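Long-range contact in putative polyphosphate kinase 2 (Pseudomonas aeruginosa PAO1, PDB 3CZP), which transfers phosphate from inorganic polyphosphate to AMP, making ADP, and with lower efficiency converts GMP to GDP: residues 86-100 with 343-357. Residues are numbered along the deposited sequence; the frame is centred on the assembly and turned at random.
Sequences ERPPQWRFWRRLPPK and AQPYLWRFWRHIPAR. With ACT (acetate ion), chain F.
Trp94 and Trp351 lie face to face where the two fused PPK2 domains meet. Their five-membered rings stack with centroids 3.5 Å apart and planes 18° from parallel, while the two side chains cross at about a right angle. The stack sets Trp94 NE1 only 3.1 Å from Trp351 NE1. Both are donors, so this is no hydrogen bond, and each N-H turns to another acceptor: Trp94 NE1 gives a nearly straight bond of 2.8 Å to Gln90 OE1, close to its own ring plane, and Trp351 NE1 reaches a water that also binds Gln90 OE1. Gln90 OE1 thus holds Trp94 directly, probably helping to fix its rotation, and Trp351 through the water.

Trp91 and Trp348 occupy matching places on either helix, each with CG anti to the backbone N (chi1 -176° and -174°), which carries the indole edge to the opposite segment. Trp348 NE1 comes 3.0 Å from Trp94 O; Trp91 NE1 weakly bonds a water shared with Arg87 NE and Ile354 O. The six-membered part of Trp94 also touches Pro345 and Leu347, its CH2 lying 3.7 Å from Leu347 CB. In contrast, the benzo edge of Trp351 meets Pro88 CB and Trp91 CD1 near its plane.

Backbone bonds close both ends in matching fashion: Arg357 N to Glu86 O at 3.0 Å, and Lys100 N to Ala343 O, also 3.0 Å. Between them, Gln344 NE2 binds Leu97 O from above its carbonyl plane, and the guanidinium of Arg87, its NH1 bonded to Glu83 O, lays one face over Ala356 CB.

This pseudo-symmetric pairing of equivalent WRFW helices joins the two halves of the chain. Arg95 and Arg352 form salt bridges to Glu83 and Glu340 of the second subunit, respectively. Helix 125-144 packs on Trp94 and Leu347, helix 382-402 on Pro88 and Ile354, and strand 72-76, at the border of the first sheet, touches Pro98 and Pro99.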
loop_
_atom_site.group_PDB
_atom_site.type_symbol
_atom_site.label_atom_id
_atom_site.label_comp_id
_atom_site.label_asym_id
_atom_site.label_seq_id
_atom_site.Cartn_x
_atom_site.Cartn_y
_atom_site.Cartn_z
ATOM N N GLU A 86 -6.417 -13.328 -5.825
ATOM C CA GLU A 86 -7.076 -12.752 -7.018
ATOM C C GLU A 86 -6.138 -11.963 -7.967
ATOM O O GLU A 86 -6.594 -11.324 -8.930
ATOM C CB GLU A 86 -8.202 -11.819 -6.569
ATOM C CG GLU A 86 -9.360 -12.533 -5.868
ATOM C CD GLU A 86 -9.932 -13.699 -6.674
ATOM O OE1 GLU A 86 -9.906 -13.626 -7.931
ATOM O OE2 GLU A 86 -10.397 -14.700 -6.048
ATOM N N ARG A 87 -4.852 -12.050 -7.704
ATOM C CA ARG A 87 -3.843 -11.413 -8.526
ATOM C C ARG A 87 -2.755 -12.440 -8.954
ATOM O O ARG A 87 -2.647 -13.502 -8.363
ATOM C CB ARG A 87 -3.245 -10.254 -7.742
ATOM C CG ARG A 87 -4.195 -9.055 -7.655
ATOM C CD ARG A 87 -3.653 -7.934 -6.835
ATOM N NE ARG A 87 -4.537 -6.796 -6.805
ATOM C CZ ARG A 87 -5.656 -6.704 -6.096
ATOM N NH1 ARG A 87 -6.091 -7.716 -5.386
ATOM N NH2 ARG A 87 -6.390 -5.624 -6.210
ATOM N N PRO A 88 -1.932 -12.112 -9.970
ATOM C CA PRO A 88 -0.915 -13.085 -10.355
ATOM C C PRO A 88 0.020 -13.449 -9.198
ATOM O O PRO A 88 0.174 -12.640 -8.283
ATOM C CB PRO A 88 -0.178 -12.399 -11.482
ATOM C CG PRO A 88 -1.165 -11.308 -11.980
ATOM C CD PRO A 88 -1.914 -10.900 -10.820
ATOM N N PRO A 89 0.460 -14.720 -9.143
ATOM C CA PRO A 89 1.247 -15.226 -8.020
ATOM C C PRO A 89 2.411 -14.363 -7.571
ATOM O O PRO A 89 2.720 -14.388 -6.390
ATOM C CB PRO A 89 1.775 -16.596 -8.511
ATOM C CG PRO A 89 1.222 -16.810 -9.853
ATOM C CD PRO A 89 0.099 -15.833 -10.049
ATOM N N GLN A 90 3.060 -13.680 -8.495
ATOM C CA GLN A 90 4.228 -12.852 -8.201
ATOM C C GLN A 90 3.900 -11.549 -7.386
ATOM O O GLN A 90 4.745 -11.048 -6.616
ATOM C CB GLN A 90 4.932 -12.468 -9.521
ATOM C CG GLN A 90 6.439 -12.140 -9.302
ATOM C CD GLN A 90 7.240 -12.000 -10.579
ATOM O OE1 GLN A 90 7.283 -10.919 -11.140
ATOM N NE2 GLN A 90 7.959 -13.077 -10.996
ATOM N N TRP A 91 2.676 -11.047 -7.538
ATOM C CA TRP A 91 2.234 -9.798 -6.924
ATOM C C TRP A 91 2.485 -9.757 -5.422
ATOM O O TRP A 91 2.908 -8.753 -4.880
ATOM C CB TRP A 91 0.750 -9.613 -7.242
ATOM C CG TRP A 91 0.158 -8.319 -6.756
ATOM C CD1 TRP A 91 0.152 -7.100 -7.413
ATOM C CD2 TRP A 91 -0.565 -8.130 -5.549
ATOM N NE1 TRP A 91 -0.500 -6.171 -6.645
ATOM C CE2 TRP A 91 -0.960 -6.779 -5.505
ATOM C CE3 TRP A 91 -0.990 -8.985 -4.545
ATOM C CZ2 TRP A 91 -1.721 -6.267 -4.455
ATOM C CZ3 TRP A 91 -1.710 -8.480 -3.498
ATOM C CH2 TRP A 91 -2.077 -7.141 -3.449
ATOM N N ARG A 92 2.166 -10.831 -4.732
ATOM C CA ARG A 92 2.285 -10.845 -3.304
ATOM C C ARG A 92 3.703 -10.704 -2.805
ATOM O O ARG A 92 3.925 -10.251 -1.659
ATOM C CB ARG A 92 1.759 -12.138 -2.766
ATOM C CG ARG A 92 2.572 -13.304 -3.128
ATOM C CD ARG A 92 1.912 -14.584 -2.577
ATOM N NE ARG A 92 0.823 -14.942 -3.470
ATOM C CZ ARG A 92 0.097 -16.048 -3.371
ATOM N NH1 ARG A 92 0.323 -16.932 -2.401
ATOM N NH2 ARG A 92 -0.825 -16.287 -4.283
ATOM N N PHE A 93 4.679 -11.166 -3.595
ATOM C CA PHE A 93 6.078 -10.944 -3.238
ATOM C C PHE A 93 6.468 -9.489 -3.487
ATOM O O PHE A 93 7.145 -8.813 -2.665
ATOM C CB PHE A 93 6.971 -11.878 -4.053
ATOM C CG PHE A 93 6.674 -13.322 -3.822
ATOM C CD1 PHE A 93 6.741 -13.849 -2.542
ATOM C CD2 PHE A 93 6.339 -14.148 -4.856
ATOM C CE1 PHE A 93 6.451 -15.151 -2.307
ATOM C CE2 PHE A 93 6.057 -15.488 -4.605
ATOM C CZ PHE A 93 6.113 -15.957 -3.319
ATOM N N TRP A 94 6.058 -8.956 -4.608
ATOM C CA TRP A 94 6.362 -7.512 -4.905
ATOM C C TRP A 94 5.824 -6.597 -3.810
ATOM O O TRP A 94 6.488 -5.633 -3.379
ATOM C CB TRP A 94 5.731 -7.075 -6.250
ATOM C CG TRP A 94 6.441 -7.571 -7.512
ATOM C CD1 TRP A 94 6.154 -8.683 -8.223
ATOM C CD2 TRP A 94 7.565 -6.960 -8.152
ATOM N NE1 TRP A 94 7.042 -8.809 -9.283
ATOM C CE2 TRP A 94 7.930 -7.771 -9.240
ATOM C CE3 TRP A 94 8.322 -5.837 -7.877
ATOM C CZ2 TRP A 94 8.986 -7.445 -10.112
ATOM C CZ3 TRP A 94 9.380 -5.517 -8.758
ATOM C CH2 TRP A 94 9.685 -6.322 -9.847
ATOM N N ARG A 95 4.638 -6.932 -3.312
ATOM C CA ARG A 95 3.966 -6.172 -2.301
ATOM C C ARG A 95 4.798 -6.064 -1.015
ATOM O O ARG A 95 4.725 -5.030 -0.293
ATOM C CB ARG A 95 2.554 -6.738 -2.025
ATOM C CG ARG A 95 1.923 -6.129 -0.829
ATOM C CD ARG A 95 0.470 -5.993 -0.802
ATOM N NE ARG A 95 -0.176 -7.176 -0.307
ATOM C CZ ARG A 95 -1.438 -7.216 0.088
ATOM N NH1 ARG A 95 -2.197 -6.135 0.129
ATOM N NH2 ARG A 95 -1.933 -8.354 0.499
ATOM N N ARG A 96 5.591 -7.096 -0.709
ATOM C CA ARG A 96 6.377 -7.129 0.550
ATOM C C ARG A 96 7.852 -6.881 0.398
ATOM O O ARG A 96 8.606 -7.018 1.376
ATOM C CB ARG A 96 6.229 -8.470 1.291
ATOM C CG ARG A 96 4.824 -8.926 1.596
ATOM C CD ARG A 96 4.032 -7.865 2.266
ATOM N NE ARG A 96 2.657 -8.358 2.474
ATOM C CZ ARG A 96 1.606 -7.622 2.898
ATOM N NH1 ARG A 96 1.724 -6.305 3.156
ATOM N NH2 ARG A 96 0.414 -8.225 3.097
ATOM N N LEU A 97 8.293 -6.412 -0.761
ATOM C CA LEU A 97 9.704 -6.116 -0.892
ATOM C C LEU A 97 10.082 -5.015 0.111
ATOM O O LEU A 97 9.307 -4.075 0.297
ATOM C CB LEU A 97 10.078 -5.801 -2.326
ATOM C CG LEU A 97 9.875 -6.908 -3.348
ATOM C CD1 LEU A 97 10.245 -6.358 -4.704
ATOM C CD2 LEU A 97 10.695 -8.220 -3.111
ATOM N N PRO A 98 11.279 -5.127 0.783
ATOM C CA PRO A 98 11.660 -4.070 1.715
ATOM C C PRO A 98 12.267 -2.926 0.949
ATOM O O PRO A 98 12.928 -3.150 -0.032
ATOM C CB PRO A 98 12.746 -4.722 2.563
ATOM C CG PRO A 98 13.291 -5.808 1.666
ATOM C CD PRO A 98 12.331 -6.150 0.650
ATOM N N PRO A 99 12.023 -1.693 1.380
ATOM C CA PRO A 99 12.585 -0.517 0.745
ATOM C C PRO A 99 14.111 -0.397 0.936
ATOM O O PRO A 99 14.716 -0.998 1.844
ATOM C CB PRO A 99 11.848 0.637 1.437
ATOM C CG PRO A 99 11.227 0.035 2.692
ATOM C CD PRO A 99 11.161 -1.418 2.538
ATOM N N LYS A 100 14.730 0.421 0.139
ATOM C CA LYS A 100 16.114 0.746 0.350
ATOM C C LYS A 100 16.405 1.103 1.775
ATOM O O LYS A 100 15.610 1.842 2.420
ATOM C CB LYS A 100 16.500 1.911 -0.572
ATOM C CG LYS A 100 16.432 1.542 -2.021
ATOM C CD LYS A 100 16.698 2.771 -2.894
ATOM C CE LYS A 100 16.501 2.473 -4.368
ATOM N NZ LYS A 100 16.753 3.696 -5.155
ATOM N N ALA A 343 12.059 4.159 -3.657
ATOM C CA ALA A 343 12.718 3.279 -2.671
ATOM C C ALA A 343 12.614 1.821 -3.090
ATOM O O ALA A 343 13.097 0.942 -2.380
ATOM C CB ALA A 343 12.085 3.466 -1.315
ATOM N N GLN A 344 12.003 1.546 -4.254
ATOM C CA GLN A 344 11.714 0.141 -4.678
ATOM C C GLN A 344 12.214 -0.072 -6.118
ATOM O O GLN A 344 12.521 0.883 -6.823
ATOM C CB GLN A 344 10.238 -0.070 -4.606
ATOM C CG GLN A 344 9.689 0.030 -3.246
ATOM C CD GLN A 344 9.911 -1.262 -2.439
ATOM O OE1 GLN A 344 10.333 -2.269 -2.996
ATOM N NE2 GLN A 344 9.673 -1.212 -1.164
ATOM N N PRO A 345 12.358 -1.329 -6.558
ATOM C CA PRO A 345 12.747 -1.560 -7.936
ATOM C C PRO A 345 11.672 -1.079 -8.926
ATOM O O PRO A 345 10.489 -1.045 -8.603
ATOM C CB PRO A 345 12.840 -3.076 -8.026
ATOM C CG PRO A 345 12.104 -3.541 -6.935
ATOM C CD PRO A 345 12.218 -2.596 -5.845
ATOM N N TYR A 346 12.121 -0.703 -10.103
ATOM C CA TYR A 346 11.279 -0.084 -11.134
ATOM C C TYR A 346 9.844 -0.641 -11.287
ATOM O O TYR A 346 8.884 0.136 -11.221
ATOM C CB TYR A 346 11.992 -0.146 -12.488
ATOM C CG TYR A 346 11.237 0.518 -13.612
ATOM C CD1 TYR A 346 11.025 1.913 -13.617
ATOM C CD2 TYR A 346 10.754 -0.211 -14.675
ATOM C CE1 TYR A 346 10.295 2.548 -14.666
ATOM C CE2 TYR A 346 10.066 0.420 -15.723
ATOM C CZ TYR A 346 9.852 1.789 -15.714
ATOM O OH TYR A 346 9.147 2.380 -16.762
ATOM N N LEU A 347 9.671 -1.953 -11.467
ATOM C CA LEU A 347 8.296 -2.485 -11.766
ATOM C C LEU A 347 7.371 -2.500 -10.587
ATOM O O LEU A 347 6.186 -2.726 -10.752
ATOM C CB LEU A 347 8.365 -3.892 -12.371
ATOM C CG LEU A 347 8.970 -3.876 -13.793
ATOM C CD1 LEU A 347 9.284 -5.264 -14.307
ATOM C CD2 LEU A 347 8.062 -2.970 -14.785
ATOM N N TRP A 348 7.901 -2.356 -9.372
ATOM C CA TRP A 348 7.080 -2.287 -8.163
ATOM C C TRP A 348 5.904 -1.308 -8.274
ATOM O O TRP A 348 4.769 -1.622 -7.862
ATOM C CB TRP A 348 7.996 -1.950 -6.960
ATOM C CG TRP A 348 7.338 -1.985 -5.620
ATOM C CD1 TRP A 348 7.296 -3.022 -4.723
ATOM C CD2 TRP A 348 6.713 -0.879 -4.969
ATOM N NE1 TRP A 348 6.618 -2.661 -3.591
ATOM C CE2 TRP A 348 6.270 -1.336 -3.701
ATOM C CE3 TRP A 348 6.483 0.452 -5.329
ATOM C CZ2 TRP A 348 5.600 -0.500 -2.800
ATOM C CZ3 TRP A 348 5.850 1.294 -4.403
ATOM C CH2 TRP A 348 5.406 0.803 -3.167
ATOM N N ARG A 349 6.186 -0.134 -8.826
ATOM C CA ARG A 349 5.180 0.903 -8.996
ATOM C C ARG A 349 4.051 0.443 -9.909
ATOM O O ARG A 349 2.914 0.886 -9.747
ATOM C CB ARG A 349 5.815 2.181 -9.551
ATOM C CG ARG A 349 6.616 1.971 -10.826
ATOM C CD ARG A 349 7.368 3.233 -11.219
ATOM N NE ARG A 349 8.686 3.300 -10.595
ATOM C CZ ARG A 349 9.661 4.110 -10.995
ATOM N NH1 ARG A 349 9.468 4.927 -12.022
ATOM N NH2 ARG A 349 10.830 4.104 -10.369
ATOM N N PHE A 350 4.359 -0.435 -10.859
ATOM C CA PHE A 350 3.328 -0.922 -11.775
ATOM C C PHE A 350 2.583 -2.104 -11.235
ATOM O O PHE A 350 1.377 -2.160 -11.370
ATOM C CB PHE A 350 3.948 -1.210 -13.142
ATOM C CG PHE A 350 4.619 -0.002 -13.664
ATOM C CD1 PHE A 350 3.853 1.045 -14.086
ATOM C CD2 PHE A 350 6.008 0.123 -13.633
ATOM C CE1 PHE A 350 4.451 2.231 -14.538
ATOM C CE2 PHE A 350 6.619 1.319 -14.090
ATOM C CZ PHE A 350 5.840 2.356 -14.473
ATOM N N TRP A 351 3.300 -3.048 -10.633
ATOM C CA TRP A 351 2.665 -4.211 -10.007
ATOM C C TRP A 351 1.559 -3.825 -9.002
ATOM O O TRP A 351 0.592 -4.593 -8.774
ATOM C CB TRP A 351 3.743 -5.104 -9.338
ATOM C CG TRP A 351 4.297 -6.177 -10.219
ATOM C CD1 TRP A 351 5.516 -6.165 -10.845
ATOM C CD2 TRP A 351 3.641 -7.377 -10.640
ATOM N NE1 TRP A 351 5.669 -7.304 -11.597
ATOM C CE2 TRP A 351 4.547 -8.081 -11.459
ATOM C CE3 TRP A 351 2.376 -7.938 -10.395
ATOM C CZ2 TRP A 351 4.224 -9.316 -12.048
ATOM C CZ3 TRP A 351 2.070 -9.152 -10.977
ATOM C CH2 TRP A 351 2.989 -9.834 -11.778
ATOM N N ARG A 352 1.779 -2.726 -8.302
ATOM C CA ARG A 352 0.910 -2.264 -7.230
ATOM C C ARG A 352 -0.421 -1.859 -7.805
ATOM O O ARG A 352 -1.398 -1.804 -7.102
ATOM C CB ARG A 352 1.552 -1.099 -6.428
ATOM C CG ARG A 352 1.458 0.207 -7.144
ATOM C CD ARG A 352 2.226 1.365 -6.523
ATOM N NE ARG A 352 1.756 1.774 -5.190
ATOM C CZ ARG A 352 2.168 2.895 -4.584
ATOM N NH1 ARG A 352 3.028 3.716 -5.182
ATOM N NH2 ARG A 352 1.762 3.201 -3.363
ATOM N N HIS A 353 -0.454 -1.579 -9.097
ATOM C CA HIS A 353 -1.676 -1.246 -9.785
ATOM C C HIS A 353 -2.310 -2.330 -10.613
ATOM O O HIS A 353 -3.285 -2.048 -11.307
ATOM C CB HIS A 353 -1.423 -0.059 -10.723
ATOM C CG HIS A 353 -1.192 1.202 -9.993
ATOM N ND1 HIS A 353 -2.143 1.761 -9.180
ATOM C CD2 HIS A 353 -0.096 1.991 -9.906
ATOM C CE1 HIS A 353 -1.648 2.852 -8.623
ATOM N NE2 HIS A 353 -0.414 3.025 -9.068
ATOM N N ILE A 354 -1.806 -3.557 -10.557
ATOM C CA ILE A 354 -2.344 -4.623 -11.422
ATOM C C ILE A 354 -3.718 -5.012 -10.954
ATOM O O ILE A 354 -3.943 -5.145 -9.770
ATOM C CB ILE A 354 -1.395 -5.814 -11.433
ATOM C CG1 ILE A 354 -0.159 -5.456 -12.286
ATOM C CG2 ILE A 354 -2.100 -7.115 -11.824
ATOM C CD1 ILE A 354 -0.454 -5.306 -13.750
ATOM N N PRO A 355 -4.662 -5.220 -11.892
ATOM C CA PRO A 355 -6.028 -5.513 -11.445
ATOM C C PRO A 355 -6.247 -6.899 -10.843
ATOM O O PRO A 355 -5.601 -7.869 -11.230
ATOM C CB PRO A 355 -6.864 -5.284 -12.725
ATOM C CG PRO A 355 -5.907 -5.540 -13.839
ATOM C CD PRO A 355 -4.570 -5.084 -13.358
ATOM N N ALA A 356 -7.120 -6.978 -9.853
ATOM C CA ALA A 356 -7.685 -8.251 -9.449
ATOM C C ALA A 356 -8.549 -8.841 -10.591
ATOM O O ALA A 356 -8.930 -8.145 -11.528
ATOM C CB ALA A 356 -8.503 -8.076 -8.230
ATOM N N ARG A 357 -8.926 -10.094 -10.457
ATOM C CA ARG A 357 -9.847 -10.704 -11.403
ATOM C C ARG A 357 -11.128 -9.881 -11.527
ATOM O O ARG A 357 -11.661 -9.378 -10.550
ATOM C CB ARG A 357 -10.232 -12.109 -10.972
ATOM C CG ARG A 357 -9.102 -13.115 -11.150
ATOM C CD ARG A 357 -9.393 -14.025 -12.326
ATOM N NE ARG A 357 -8.324 -15.003 -12.471
ATOM C CZ ARG A 357 -8.422 -16.309 -12.232
ATOM N NH1 ARG A 357 -9.586 -16.875 -11.858
ATOM N NH2 ARG A 357 -7.327 -17.059 -12.402
HETATM C C ACT F . -2.162 -5.187 4.074
HETATM O O ACT F . -1.129 -5.796 4.367
HETATM O OXT ACT F . -3.200 -5.825 4.303
HETATM C CH3 ACT F . -2.157 -3.813 3.489
HETATM O O HOH W 1 -5.570 -10.479 -11.413
HETATM O O HOH W 2 -2.646 -4.393 -7.390
HETATM O O HOH W 3 -6.223 -3.341 -8.553
HETATM O O HOH W 4 7.681 -9.009 -13.072
HETATM O O HOH W 5 6.809 -3.326 -0.627
HETATM O O HOH W 6 12.953 -3.270 -2.620
#